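Local coordinates for protein 2,3-dihydroxy-2,3-dihydrophenylpropionate dehydrogenase (Pseudomonas sp. MC1, PDB 5XTF) that catalyses the NAD(+)-dependent oxidation of naphthalene cis-dihydrodiol to 1,2-dihydroxynaphthalene, an early step in bacterial breakdown of aromatic hydrocarbons, at residues Leu53-Asn56 and Glu57-Ala61; Arg41-Leu45 and Ala46-Val50; Ala240-Pro243 and Glu244-Val247. One frame throughout, in Å; residues are numbered along the deposited sequence.

The three contacts are local turns and caps of one Rossmann-type short-chain dehydrogenase fold, built on a parallel sheet. Interaction 2 comes first along the chain, where helix 34-46 turns into strand 49-54. Interaction 1 follows at the other end of that strand, where it passes into helix 57-67, and the centres of the two contacts lie about 18 Å apart. Interaction 3 comes later, in the loop between strand 195-201 and helix 248-254. Its centre is about 17 Å from that of interaction 2, which it touches through S42 and V247, and about 21 Å from interaction 1. Interaction 1 contains NAD(+)-binding Q59; V246 of interaction 3 packs on I35, another residue of that site.

Interaction 1: Leu53-Asn56 and Glu57-Ala61; sequences LVRN and EEQEA
The side-chain oxygen OE1 of Q59 is held by two N-H groups of R55, one from the backbone and one, weakly, from the side chain. The backbone N of R55 donates to it at 2.9 Å, nearly in line with the amide C=O (174°), and NE of the same arginine adds a weak, strongly bent bond at 2.8 Å. Bends at chi2 and chi3 curl the arginine back toward this oxygen, and its guanidinium plane stands 74° from the amide of Q59. CG2 of V54 also packs against CB of Q59, the two side chains sliding past each other in opposite directions. The turn lies between strand 49-54 and helix 57-67, in a beta-alpha-beta unit of the Rossmann fold, and N56 is the N-cap of the helix. Its OD1 accepts from the backbone N of Q59 at 3.0 Å with an N-H...O angle of 165°, and CG of Q59 rests 3.3 Å from that same OD1. The carbonyl O of N56 accepts from the backbone N of E60, which begins the regular helical bonding. Q59 is an NAD(+)-binding residue, and its side chain also touches S33, another residue of that site.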
loop_
_atom_site.group_PDB
_atom_site.type_symbol
_atom_site.label_atom_id
_atom_site.label_comp_id
_atom_site.label_asym_id
_atom_site.label_seq_id
_atom_site.Cartn_x
_atom_site.Cartn_y
_atom_site.Cartn_z
ATOM N N LEU B 53 1.731 5.454 -31.967
ATOM C CA LEU B 53 2.284 4.184 -32.400
ATOM C C LEU B 53 1.167 3.155 -32.417
ATOM O O LEU B 53 0.462 2.978 -31.417
ATOM C CB LEU B 53 3.406 3.726 -31.477
ATOM C CG LEU B 53 3.985 2.365 -31.850
ATOM C CD1 LEU B 53 4.439 2.365 -33.291
ATOM C CD2 LEU B 53 5.138 1.981 -30.915
ATOM N N VAL B 54 1.022 2.476 -33.541
ATOM C CA VAL B 54 -0.121 1.621 -33.809
ATOM C C VAL B 54 0.385 0.284 -34.340
ATOM O O VAL B 54 1.469 0.218 -34.924
ATOM C CB VAL B 54 -1.055 2.337 -34.797
ATOM C CG1 VAL B 54 -0.650 2.114 -36.260
ATOM C CG2 VAL B 54 -2.401 1.929 -34.547
ATOM N N ARG B 55 -0.385 -0.798 -34.114
ATOM C CA ARG B 55 0.119 -2.145 -34.417
ATOM C C ARG B 55 0.048 -2.512 -35.893
ATOM O O ARG B 55 0.867 -3.310 -36.358
ATOM C CB ARG B 55 -0.637 -3.253 -33.665
ATOM C CG ARG B 55 -0.506 -3.289 -32.168
ATOM C CD ARG B 55 -1.879 -3.196 -31.485
ATOM N NE ARG B 55 -2.501 -1.873 -31.596
ATOM C CZ ARG B 55 -2.033 -0.782 -31.007
ATOM N NH1 ARG B 55 -0.940 -0.807 -30.276
ATOM N NH2 ARG B 55 -2.638 0.347 -31.155
ATOM N N ASN B 56 -0.931 -2.014 -36.641
ATOM C CA ASN B 56 -1.040 -2.446 -38.023
ATOM C C ASN B 56 -1.686 -1.353 -38.864
ATOM O O ASN B 56 -2.037 -0.271 -38.382
ATOM C CB ASN B 56 -1.808 -3.764 -38.118
ATOM C CG ASN B 56 -3.197 -3.665 -37.544
ATOM O OD1 ASN B 56 -3.889 -2.661 -37.727
ATOM N ND2 ASN B 56 -3.619 -4.708 -36.842
ATOM N N GLU B 57 -1.866 -1.674 -40.140
ATOM C CA GLU B 57 -2.255 -0.691 -41.133
ATOM C C GLU B 57 -3.734 -0.372 -41.036
ATOM O O GLU B 57 -4.134 0.751 -41.346
ATOM C CB GLU B 57 -1.893 -1.200 -42.533
ATOM C CG GLU B 57 -0.431 -1.734 -42.723
ATOM C CD GLU B 57 0.060 -2.781 -41.687
ATOM O OE1 GLU B 57 1.175 -2.613 -41.144
ATOM O OE2 GLU B 57 -0.651 -3.772 -41.391
ATOM N N GLU B 58 -4.548 -1.341 -40.600
ATOM C CA GLU B 58 -5.971 -1.096 -40.409
ATOM C C GLU B 58 -6.198 -0.048 -39.337
ATOM O O GLU B 58 -7.066 0.826 -39.473
ATOM C CB GLU B 58 -6.696 -2.383 -40.020
ATOM C CG GLU B 58 -6.842 -3.417 -41.128
ATOM C CD GLU B 58 -5.536 -4.049 -41.525
ATOM O OE1 GLU B 58 -5.215 -4.048 -42.729
ATOM O OE2 GLU B 58 -4.814 -4.571 -40.651
ATOM N N GLN B 59 -5.440 -0.145 -38.247
ATOM C CA GLN B 59 -5.562 0.847 -37.197
ATOM C C GLN B 59 -5.032 2.194 -37.660
ATOM O O GLN B 59 -5.555 3.237 -37.260
ATOM C CB GLN B 59 -4.827 0.362 -35.952
ATOM C CG GLN B 59 -5.315 -0.938 -35.350
ATOM C CD GLN B 59 -4.472 -1.344 -34.166
ATOM O OE1 GLN B 59 -3.267 -1.097 -34.139
ATOM N NE2 GLN B 59 -5.100 -1.949 -33.172
ATOM N N GLU B 60 -4.011 2.190 -38.516
ATOM C CA GLU B 60 -3.577 3.431 -39.137
ATOM C C GLU B 60 -4.712 4.064 -39.932
ATOM O O GLU B 60 -4.949 5.269 -39.828
ATOM C CB GLU B 60 -2.367 3.170 -40.028
ATOM C CG GLU B 60 -1.770 4.420 -40.610
ATOM C CD GLU B 60 -0.603 4.113 -41.514
ATOM O OE1 GLU B 60 -0.616 3.027 -42.130
ATOM O OE2 GLU B 60 0.331 4.944 -41.584
ATOM N N ALA B 61 -5.443 3.259 -40.709
ATOM C CA ALA B 61 -6.527 3.787 -41.528
ATOM C C ALA B 61 -7.653 4.319 -40.657
ATOM O O ALA B 61 -8.293 5.327 -40.995
ATOM C CB ALA B 61 -7.044 2.705 -42.473
#

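Interaction 2: Arg41-Leu45 and Ala46-Val50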
loop_
_atom_site.group_PDB
_atom_site.type_symbol
_atom_site.label_atom_id
_atom_site.label_comp_id
_atom_site.label_asym_id
_atom_site.label_seq_id
_atom_site.Cartn_x
_atom_site.Cartn_y
_atom_site.Cartn_z
ATOM N N ARG B 41 -7.941 10.759 -29.354
ATOM C CA ARG B 41 -9.082 11.641 -29.526
ATOM C C ARG B 41 -9.145 12.680 -28.417
ATOM O O ARG B 41 -9.472 13.845 -28.668
ATOM C CB ARG B 41 -10.363 10.817 -29.582
ATOM C CG ARG B 41 -10.384 9.869 -30.759
ATOM C CD ARG B 41 -11.561 8.908 -30.705
ATOM N NE ARG B 41 -11.558 8.009 -31.856
ATOM C CZ ARG B 41 -12.250 6.876 -31.937
ATOM N NH1 ARG B 41 -13.008 6.483 -30.920
ATOM N NH2 ARG B 41 -12.174 6.122 -33.034
ATOM N N SER B 42 -8.807 12.293 -27.187
ATOM C CA SER B 42 -8.937 13.232 -26.077
ATOM C C SER B 42 -7.860 14.305 -26.116
ATOM O O SER B 42 -8.137 15.482 -25.847
ATOM C CB SER B 42 -8.896 12.481 -24.750
ATOM O OG SER B 42 -10.178 11.967 -24.466
ATOM N N PHE B 43 -6.618 13.922 -26.402
ATOM C CA PHE B 43 -5.550 14.911 -26.403
ATOM C C PHE B 43 -5.657 15.815 -27.624
ATOM O O PHE B 43 -5.421 17.030 -27.533
ATOM C CB PHE B 43 -4.184 14.219 -26.334
ATOM C CG PHE B 43 -3.749 13.851 -24.928
ATOM C CD1 PHE B 43 -4.103 12.626 -24.365
ATOM C CD2 PHE B 43 -2.984 14.727 -24.167
ATOM C CE1 PHE B 43 -3.700 12.278 -23.051
ATOM C CE2 PHE B 43 -2.575 14.378 -22.853
ATOM C CZ PHE B 43 -2.943 13.158 -22.305
ATOM N N LYS B 44 -6.039 15.247 -28.771
ATOM C CA LYS B 44 -6.327 16.080 -29.941
ATOM C C LYS B 44 -7.415 17.094 -29.627
ATOM O O LYS B 44 -7.300 18.270 -29.981
ATOM C CB LYS B 44 -6.749 15.210 -31.122
ATOM C CG LYS B 44 -6.534 15.857 -32.463
ATOM C CD LYS B 44 -5.091 15.718 -32.892
ATOM C CE LYS B 44 -4.849 16.479 -34.179
ATOM N NZ LYS B 44 -4.932 17.947 -33.953
ATOM N N LEU B 45 -8.470 16.662 -28.939
ATOM C CA LEU B 45 -9.557 17.575 -28.612
ATOM C C LEU B 45 -9.103 18.670 -27.646
ATOM O O LEU B 45 -9.565 19.812 -27.748
ATOM C CB LEU B 45 -10.734 16.782 -28.043
ATOM C CG LEU B 45 -12.042 17.520 -27.793
ATOM C CD1 LEU B 45 -12.531 18.189 -29.076
ATOM C CD2 LEU B 45 -13.077 16.550 -27.220
ATOM N N ALA B 46 -8.175 18.356 -26.736
ATOM C CA ALA B 46 -7.637 19.334 -25.799
ATOM C C ALA B 46 -6.608 20.264 -26.429
ATOM O O ALA B 46 -6.157 21.198 -25.762
ATOM C CB ALA B 46 -7.014 18.620 -24.589
ATOM N N GLY B 47 -6.214 20.037 -27.680
ATOM C CA GLY B 47 -5.365 20.964 -28.392
ATOM C C GLY B 47 -3.940 20.520 -28.618
ATOM O O GLY B 47 -3.138 21.327 -29.100
ATOM N N TYR B 48 -3.595 19.278 -28.293
ATOM C CA TYR B 48 -2.231 18.781 -28.453
ATOM C C TYR B 48 -1.937 18.429 -29.904
ATOM O O TYR B 48 -2.822 18.028 -30.663
ATOM C CB TYR B 48 -1.997 17.511 -27.618
ATOM C CG TYR B 48 -1.778 17.701 -26.129
ATOM C CD1 TYR B 48 -2.812 18.102 -25.303
ATOM C CD2 TYR B 48 -0.541 17.443 -25.549
ATOM C CE1 TYR B 48 -2.625 18.265 -23.927
ATOM C CE2 TYR B 48 -0.342 17.599 -24.171
ATOM C CZ TYR B 48 -1.392 18.008 -23.368
ATOM O OH TYR B 48 -1.211 18.166 -22.004
ATOM N N CYS B 49 -0.671 18.542 -30.275
ATOM C CA CYS B 49 -0.173 17.787 -31.412
ATOM C C CYS B 49 0.106 16.375 -30.928
ATOM O O CYS B 49 0.707 16.189 -29.862
ATOM C CB CYS B 49 1.093 18.419 -31.983
ATOM S SG CYS B 49 0.921 20.159 -32.444
ATOM N N VAL B 50 -0.355 15.380 -31.682
ATOM C CA VAL B 50 -0.364 13.994 -31.229
ATOM C C VAL B 50 0.410 13.141 -32.217
ATOM O O VAL B 50 0.161 13.201 -33.427
ATOM C CB VAL B 50 -1.801 13.460 -31.066
ATOM C CG1 VAL B 50 -1.780 11.973 -30.698
ATOM C CG2 VAL B 50 -2.545 14.281 -30.018
HETATM O O HOH W 1 -5.282 19.262 -31.309
#
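The rings of F43 and Y48 meet in a T-shaped stack, with the edge of F43 directed at the face of Y48. Atom CD2 of F43 sits over the centre of the tyrosine ring, 3.4 Å above its plane, and the two planes are turned 83° from each other. The two side chains lie side by side, pointing the same way; with CG anti to its carbonyl carbon (chi1 -84°), F43 brings the CD2 edge of its ring to Y48. Beside the stack, CG2 of V50 packs on CB of F43 at 4.0 Å and meets the aliphatic CD of K44. Replacing Y48 by an alanine is likely to leave the edge of F43 without the ring face it points into and to open a gap between the helix end and the strand.

The backbone that places these groups is a Schellman motif closing helix 34-46, whose chain then turns into strand 49-54 of a beta-alpha-beta unit. The N of Y48 bonds to the O of F43 at 3.0 Å, and the N of G47 to the O of K44 at 3.1 Å. G47 has a positive phi of 108°, at which a side chain would press on the preceding carbonyl O. One water ties the turn together: it donates to K44 O at 2.6 Å and to Y48 O at 2.8 Å, and accepts from K44 NZ at 3.0 Å. Farther out, V26 of strand 25-28 touches F43, Y48 and V50, while A254 of helix 248-254 packs on the side chains of F43 and Y48 and F67 of helix 57-67 meets K44.

Interaction 3: Ala240-Pro243 and Glu244-Val247; sequences AAKP and EDVV
The backbone N of D245 donates to the O of K242 at 2.7 Å, with an N-H...O angle of 162°, the shortest of three hydrogen bonds in this turn. A second backbone bond, from the N of V246 to the O of P243, is 3.2 Å long and almost straight at 173°. In both, the donor stands well above the plane of the carbonyl it bonds to. Each joins residues three apart, as in the short 3-10 turn formed here, and P243 lies in that turn with its ring nitrogen unable to donate.

The third bond runs from a backbone N to a side chain, in the opposite sense along the chain. OD2 of D245 accepts from the N of K242 at 3.0 Å, a weak bond bent at the hydrogen. With CG anti to its carbonyl carbon (chi1 -64°), D245 carries its carboxylate back to this N, and K242 thus meets D245 through both its backbone N and its O. The two side chains cross obliquely, and CB of K242 comes within 3.7 Å of OD2 of D245.

The apolar contact is looser: CB of A241 approaches CG1 of V246 at 4.2 Å. Separately, CG2 of V246 makes a van der Waals contact with a carbonyl oxygen, 3.4 Å from the O of P243.

Across the subunit boundary, F261 of the second subunit packs on A241 and V246, and K260 of that subunit makes a long, weak ion pair with D245. Within the chain, the turn leads into helix 248-254 and leans on helix 34-46: V246 packs on the NAD(+)-binding residue I35, and V247 on E38, L39 and S42.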
loop_
_atom_site.group_PDB
_atom_site.type_symbol
_atom_site.label_atom_id
_atom_site.label_comp_id
_atom_site.label_asym_id
_atom_site.label_seq_id
_atom_site.Cartn_x
_atom_site.Cartn_y
_atom_site.Cartn_z
ATOM N N ALA B 240 -19.776 -1.326 -16.314
ATOM C CA ALA B 240 -18.484 -1.362 -16.978
ATOM C C ALA B 240 -18.329 -0.089 -17.794
ATOM O O ALA B 240 -19.266 0.350 -18.470
ATOM C CB ALA B 240 -18.353 -2.592 -17.874
ATOM N N ALA B 241 -17.158 0.524 -17.696
ATOM C CA ALA B 241 -16.908 1.788 -18.363
ATOM C C ALA B 241 -16.382 1.553 -19.769
ATOM O O ALA B 241 -15.614 0.616 -20.020
ATOM C CB ALA B 241 -15.914 2.634 -17.567
ATOM N N LYS B 242 -16.829 2.402 -20.686
ATOM C CA LYS B 242 -16.237 2.481 -22.003
ATOM C C LYS B 242 -14.859 3.127 -21.895
ATOM O O LYS B 242 -14.640 3.988 -21.036
ATOM C CB LYS B 242 -17.123 3.316 -22.932
ATOM C CG LYS B 242 -18.567 2.827 -23.100
ATOM C CD LYS B 242 -18.706 1.805 -24.242
ATOM C CE LYS B 242 -20.093 1.808 -24.882
ATOM N NZ LYS B 242 -20.788 0.495 -24.805
ATOM N N PRO B 243 -13.918 2.745 -22.756
ATOM C CA PRO B 243 -12.600 3.407 -22.742
ATOM C C PRO B 243 -12.685 4.928 -22.763
ATOM O O PRO B 243 -11.827 5.600 -22.172
ATOM C CB PRO B 243 -11.926 2.857 -24.003
ATOM C CG PRO B 243 -12.588 1.514 -24.228
ATOM C CD PRO B 243 -14.008 1.680 -23.777
ATOM N N GLU B 244 -13.711 5.489 -23.417
ATOM C CA GLU B 244 -13.898 6.937 -23.453
ATOM C C GLU B 244 -14.072 7.531 -22.064
ATOM O O GLU B 244 -13.867 8.735 -21.886
ATOM C CB GLU B 244 -15.120 7.297 -24.314
ATOM C CG GLU B 244 -16.444 7.385 -23.523
ATOM C CD GLU B 244 -17.690 7.517 -24.404
ATOM O OE1 GLU B 244 -17.771 6.818 -25.439
ATOM O OE2 GLU B 244 -18.595 8.316 -24.055
ATOM N N ASP B 245 -14.448 6.719 -21.082
ATOM C CA ASP B 245 -14.750 7.226 -19.754
ATOM C C ASP B 245 -13.527 7.364 -18.864
ATOM O O ASP B 245 -13.611 8.038 -17.829
ATOM C CB ASP B 245 -15.761 6.316 -19.040
ATOM C CG ASP B 245 -17.121 6.274 -19.727
ATOM O OD1 ASP B 245 -17.607 7.321 -20.228
ATOM O OD2 ASP B 245 -17.709 5.170 -19.762
ATOM N N VAL B 246 -12.397 6.762 -19.225
ATOM C CA VAL B 246 -11.297 6.632 -18.281
ATOM C C VAL B 246 -10.104 7.517 -18.654
ATOM O O VAL B 246 -9.023 7.363 -18.078
ATOM C CB VAL B 246 -10.888 5.158 -18.112
ATOM C CG1 VAL B 246 -12.121 4.310 -17.805
ATOM C CG2 VAL B 246 -10.171 4.633 -19.349
ATOM N N VAL B 247 -10.284 8.485 -19.558
ATOM C CA VAL B 247 -9.143 9.245 -20.068
ATOM C C VAL B 247 -8.795 10.483 -19.248
ATOM O O VAL B 247 -7.657 10.968 -19.341
ATOM C CB VAL B 247 -9.378 9.679 -21.526
ATOM C CG1 VAL B 247 -9.537 8.456 -22.424
ATOM C CG2 VAL B 247 -10.594 10.596 -21.619
#